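Local structure of SusD superfamily protein (Parabacteroides distasonis, 3OTN) at residues E117-M121 and R184-V190; L149-R153 and N473-N479. The protein probably binds carbohydrate or related nutrients at the outer membrane of the bacterium, as other members of the SusD family do. One frame throughout, in Å; residues are numbered along the deposited sequence.

Interaction 1: residues E117-M121 and R184-V190; sequences EVKFM and RVSMGAV. With ACT (acetate ion), chain F.
The F120 ring carries V185 over one face, and A189 O lies at its edge, near the ring plane. V185 CG1 makes a CH-pi contact, 4.0 Å from the F120 ring centroid. Y251, on strand 249-253, meets the same ring edge-to-face. This is helix-to-helix packing in the helical part of a SusD-family fold: helix 108-133 lies against the start of helix 187-202 and the loop before it. F120 has CG anti to the backbone N (chi1 164°), which swings the ring across to V185 and A189. The other V185 branch, CG2, lies 3.4 Å from F120 CD2 and also touches the CE methyl of selenomethionine M121. A189 CB rests 3.9 Å from F120 CE1, and V190 CG2 reaches CD1 of the ring.

S186 is the N-cap of helix 187-202, and its OG accepts from A189 N. Before the cap, R184 forms a salt bridge with E117. The carboxylate and guanidinium planes stand 72° apart. R184 NH2 donates to the syn lone pair of E117 OE1 at 2.8 Å; OE1 lies 30° out of the guanidinium plane. Y27 OH also bonds E117 OE1 and V185 N, and N24 takes R184 NH1. One water bridges the pair at the guanidinium edge: it donates to E117 OE2 and accepts from R184 NE at 2.6 Å.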
# COMPACT_ATOMS: atom_id res chain seq x y z
N GLU A 117 -18.24 -5.00 -6.83
CA GLU A 117 -16.82 -5.40 -6.78
C GLU A 117 -16.02 -4.56 -7.80
O GLU A 117 -14.91 -4.12 -7.54
CB GLU A 117 -16.66 -6.90 -7.07
CG GLU A 117 -17.31 -7.84 -6.04
CD GLU A 117 -17.15 -9.32 -6.38
OE1 GLU A 117 -16.07 -9.76 -6.81
OE2 GLU A 117 -18.14 -10.06 -6.22
N VAL A 118 -16.59 -4.40 -8.98
CA VAL A 118 -15.98 -3.69 -10.10
C VAL A 118 -15.92 -2.22 -9.79
O VAL A 118 -14.90 -1.58 -10.07
CB VAL A 118 -16.70 -4.01 -11.45
CG1 VAL A 118 -16.05 -3.21 -12.66
CG2 VAL A 118 -16.66 -5.55 -11.69
N LYS A 119 -16.97 -1.65 -9.20
CA LYS A 119 -16.92 -0.23 -8.86
C LYS A 119 -15.88 0.01 -7.77
O LYS A 119 -15.17 1.02 -7.83
CB LYS A 119 -18.27 0.31 -8.44
CG LYS A 119 -19.25 0.47 -9.58
CD LYS A 119 -20.62 0.79 -9.02
CE LYS A 119 -21.70 0.81 -10.11
NZ LYS A 119 -23.00 1.26 -9.53
N PHE A 120 -15.80 -0.88 -6.78
CA PHE A 120 -14.73 -0.82 -5.78
C PHE A 120 -13.38 -0.76 -6.48
O PHE A 120 -12.55 0.09 -6.14
CB PHE A 120 -14.77 -2.00 -4.80
CG PHE A 120 -13.50 -2.18 -4.00
CD1 PHE A 120 -13.32 -1.55 -2.76
CD2 PHE A 120 -12.49 -2.99 -4.48
CE1 PHE A 120 -12.14 -1.72 -2.03
CE2 PHE A 120 -11.29 -3.15 -3.77
CZ PHE A 120 -11.13 -2.52 -2.52
N MSE A 121 -13.17 -1.63 -7.48
CA MSE A 121 -11.86 -1.74 -8.10
C MSE A 121 -11.48 -0.49 -8.90
O MSE A 121 -10.31 -0.08 -8.92
CB MSE A 121 -11.78 -2.99 -9.03
CG MSE A 121 -10.42 -3.66 -8.97
SE MSE A 121 -10.08 -4.54 -7.31
CE MSE A 121 -11.24 -6.02 -7.71
N ARG A 184 -11.83 -12.15 -2.27
CA ARG A 184 -12.77 -11.29 -3.06
C ARG A 184 -13.01 -9.97 -2.32
O ARG A 184 -12.77 -9.88 -1.11
CB ARG A 184 -14.08 -12.02 -3.30
CG ARG A 184 -13.83 -13.34 -4.06
CD ARG A 184 -15.03 -13.80 -4.76
NE ARG A 184 -15.39 -12.94 -5.89
CZ ARG A 184 -14.89 -13.02 -7.13
NH1 ARG A 184 -13.95 -13.91 -7.48
NH2 ARG A 184 -15.37 -12.20 -8.06
N VAL A 185 -13.38 -8.94 -3.07
CA VAL A 185 -13.82 -7.68 -2.50
C VAL A 185 -15.03 -7.93 -1.54
O VAL A 185 -15.86 -8.79 -1.81
CB VAL A 185 -14.22 -6.69 -3.63
CG1 VAL A 185 -14.85 -5.43 -3.08
CG2 VAL A 185 -12.97 -6.38 -4.49
N SER A 186 -15.06 -7.23 -0.41
CA SER A 186 -16.12 -7.37 0.59
C SER A 186 -16.51 -5.97 1.02
O SER A 186 -15.83 -5.01 0.69
CB SER A 186 -15.56 -8.09 1.82
OG SER A 186 -14.47 -7.36 2.40
N MSE A 187 -17.58 -5.84 1.80
CA MSE A 187 -17.96 -4.52 2.30
C MSE A 187 -16.88 -3.97 3.22
O MSE A 187 -16.65 -2.76 3.26
CB MSE A 187 -19.30 -4.56 3.03
CG MSE A 187 -19.85 -3.19 3.27
SE MSE A 187 -20.44 -2.53 1.54
CE MSE A 187 -22.04 -3.60 1.35
N GLY A 188 -16.17 -4.84 3.94
CA GLY A 188 -15.05 -4.37 4.76
C GLY A 188 -13.97 -3.66 3.92
O GLY A 188 -13.42 -2.65 4.34
N ALA A 189 -13.67 -4.20 2.73
CA ALA A 189 -12.74 -3.60 1.81
C ALA A 189 -13.25 -2.23 1.34
O ALA A 189 -12.49 -1.27 1.30
CB ALA A 189 -12.47 -4.57 0.57
N VAL A 190 -14.54 -2.17 1.00
CA VAL A 190 -15.15 -0.91 0.55
C VAL A 190 -15.06 0.13 1.64
O VAL A 190 -14.73 1.29 1.36
CB VAL A 190 -16.67 -1.11 0.18
CG1 VAL A 190 -17.37 0.23 0.00
CG2 VAL A 190 -16.81 -2.01 -1.04
C ACT F . -24.14 -1.30 -7.93
O ACT F . -23.86 -0.28 -7.24
OXT ACT F . -23.92 -2.38 -7.34
CH3 ACT F . -24.68 -1.24 -9.34
O HOH W 1 -17.50 -12.00 -4.72

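Interaction 2: residues L149-R153 and N473-N479; sequences LQVSR and NPNLTQN
N473 holds CG anti to its own backbone N (chi1 -176°), which carries its amide across to V151, while R153 bends at chi3 (64°) to bring its guanidinium to T477 and N479. The N473 end is an Asx turn inside a type I beta turn, N473 to L476, just after helix 467-472. N473 OD1 accepts from N475 N, and N473 ND2 donates to V151 O at 2.9 Å. N475 ND2 gives a nearly straight bond to Q150 O, also 2.9 Å. Two side-chain amides thus grip successive carbonyls of the 149-153 loop. Q150 NE2 donates to A472 O, the backbone carbonyl just before N473.

R153 CG packs on L476 CD2 at 3.8 Å. R153 NH1 donates to T477 OG1, NH2 to N479 OD1, and NE to D135 O. The planes of the R153 guanidinium and the N479 amide stand 74° apart. A leucine in place of R153 would probably leave T477 OG1, N479 OD1 and D135 O without these donors. One water accepts from R153 N and T477 N and donates to N475 O. Another joins N475 O to S152 OG, 2.8 Å from that hydroxyl oxygen.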
# COMPACT_ATOMS: atom_id res chain seq x y z
N LEU A 149 -9.07 9.89 -28.33
CA LEU A 149 -8.20 9.03 -27.52
C LEU A 149 -6.99 9.77 -26.94
O LEU A 149 -6.42 9.30 -25.94
CB LEU A 149 -7.80 7.76 -28.30
CG LEU A 149 -9.03 6.86 -28.63
CD1 LEU A 149 -8.65 5.66 -29.52
CD2 LEU A 149 -9.77 6.36 -27.37
N GLN A 150 -6.63 10.92 -27.53
CA GLN A 150 -5.65 11.85 -26.95
C GLN A 150 -6.30 12.63 -25.80
O GLN A 150 -6.48 13.84 -25.86
CB GLN A 150 -5.07 12.80 -28.03
CG GLN A 150 -4.40 12.06 -29.22
CD GLN A 150 -2.97 11.63 -28.95
OE1 GLN A 150 -2.06 12.42 -29.13
NE2 GLN A 150 -2.77 10.37 -28.53
N VAL A 151 -6.63 11.92 -24.71
CA VAL A 151 -7.28 12.52 -23.53
C VAL A 151 -6.36 13.51 -22.81
O VAL A 151 -5.16 13.53 -23.06
CB VAL A 151 -7.70 11.41 -22.54
CG1 VAL A 151 -8.76 10.50 -23.19
CG2 VAL A 151 -6.48 10.54 -22.12
N SER A 152 -6.94 14.32 -21.93
CA SER A 152 -6.22 15.26 -21.09
C SER A 152 -6.36 14.84 -19.65
O SER A 152 -7.28 14.10 -19.30
CB SER A 152 -6.80 16.65 -21.28
OG SER A 152 -6.68 17.00 -22.65
N ARG A 153 -5.46 15.32 -18.82
CA ARG A 153 -5.51 15.05 -17.39
C ARG A 153 -6.60 15.93 -16.79
O ARG A 153 -6.68 17.11 -17.08
CB ARG A 153 -4.16 15.38 -16.73
CG ARG A 153 -2.98 14.62 -17.35
CD ARG A 153 -1.66 15.23 -16.89
NE ARG A 153 -1.51 15.07 -15.46
CZ ARG A 153 -0.73 15.80 -14.66
NH1 ARG A 153 -0.01 16.83 -15.08
NH2 ARG A 153 -0.71 15.51 -13.37
N ASN A 473 0.91 10.68 -26.21
CA ASN A 473 -0.21 11.59 -26.03
C ASN A 473 0.31 12.93 -25.52
O ASN A 473 0.35 13.17 -24.31
CB ASN A 473 -1.22 11.00 -25.05
CG ASN A 473 -2.45 11.86 -24.89
OD1 ASN A 473 -2.58 12.87 -25.59
ND2 ASN A 473 -3.36 11.49 -23.97
N PRO A 474 0.69 13.83 -26.44
CA PRO A 474 1.11 15.15 -26.00
C PRO A 474 0.01 16.01 -25.40
O PRO A 474 0.34 17.11 -24.98
CB PRO A 474 1.65 15.81 -27.29
CG PRO A 474 1.19 14.99 -28.38
CD PRO A 474 0.92 13.63 -27.88
N ASN A 475 -1.26 15.57 -25.38
CA ASN A 475 -2.29 16.26 -24.58
C ASN A 475 -2.16 16.06 -23.07
O ASN A 475 -2.87 16.71 -22.32
CB ASN A 475 -3.74 15.94 -25.04
CG ASN A 475 -4.13 16.68 -26.31
OD1 ASN A 475 -3.57 17.71 -26.62
ND2 ASN A 475 -5.10 16.15 -27.04
N LEU A 476 -1.29 15.15 -22.62
CA LEU A 476 -0.95 15.03 -21.20
C LEU A 476 0.07 16.09 -20.79
O LEU A 476 1.20 16.11 -21.27
CB LEU A 476 -0.41 13.65 -20.85
CG LEU A 476 -1.24 12.41 -21.19
CD1 LEU A 476 -0.44 11.14 -20.87
CD2 LEU A 476 -2.60 12.41 -20.42
N THR A 477 -0.32 16.97 -19.89
CA THR A 477 0.64 17.88 -19.24
C THR A 477 1.56 17.09 -18.28
O THR A 477 1.36 15.88 -18.05
CB THR A 477 -0.08 19.00 -18.47
OG1 THR A 477 -0.89 18.41 -17.44
CG2 THR A 477 -0.95 19.84 -19.42
N GLN A 478 2.56 17.78 -17.72
CA GLN A 478 3.48 17.23 -16.76
C GLN A 478 3.36 17.91 -15.41
O GLN A 478 2.94 19.06 -15.29
CB GLN A 478 4.91 17.29 -17.31
CG GLN A 478 6.02 16.71 -16.45
CD GLN A 478 5.86 15.23 -16.16
OE1 GLN A 478 5.23 14.86 -15.17
NE2 GLN A 478 6.45 14.38 -17.00
N ASN A 479 3.66 17.16 -14.36
CA ASN A 479 3.74 17.71 -13.03
C ASN A 479 4.91 18.68 -12.93
O ASN A 479 5.97 18.50 -13.56
CB ASN A 479 3.76 16.60 -11.97
CG ASN A 479 2.41 15.92 -11.85
OD1 ASN A 479 1.36 16.58 -11.99
ND2 ASN A 479 2.40 14.60 -11.61
O HOH W 2 -4.80 19.11 -22.95
O HOH W 3 -3.26 17.02 -19.86

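Overall arrangement
From the N terminus, the chain enters interaction 1 on helix 108-133 at 117-121. It then reaches the loop 149-153, the first half of interaction 2, before helix 156-172. Interaction 1 closes at 184-190, round a loop of 62 residues that holds 149-153. Interaction 2 closes only at 473-479, near the C terminus, 319 residues after 149-153. The two contacts therefore cross rather than nest. Interaction 1 is buried and joins two helices of the N-terminal region. Interaction 2 is partly buried and ties that region to the loop after helix 467-472. Their centres lie 30 Å apart, and their nearest atoms about 17 Å, without touching.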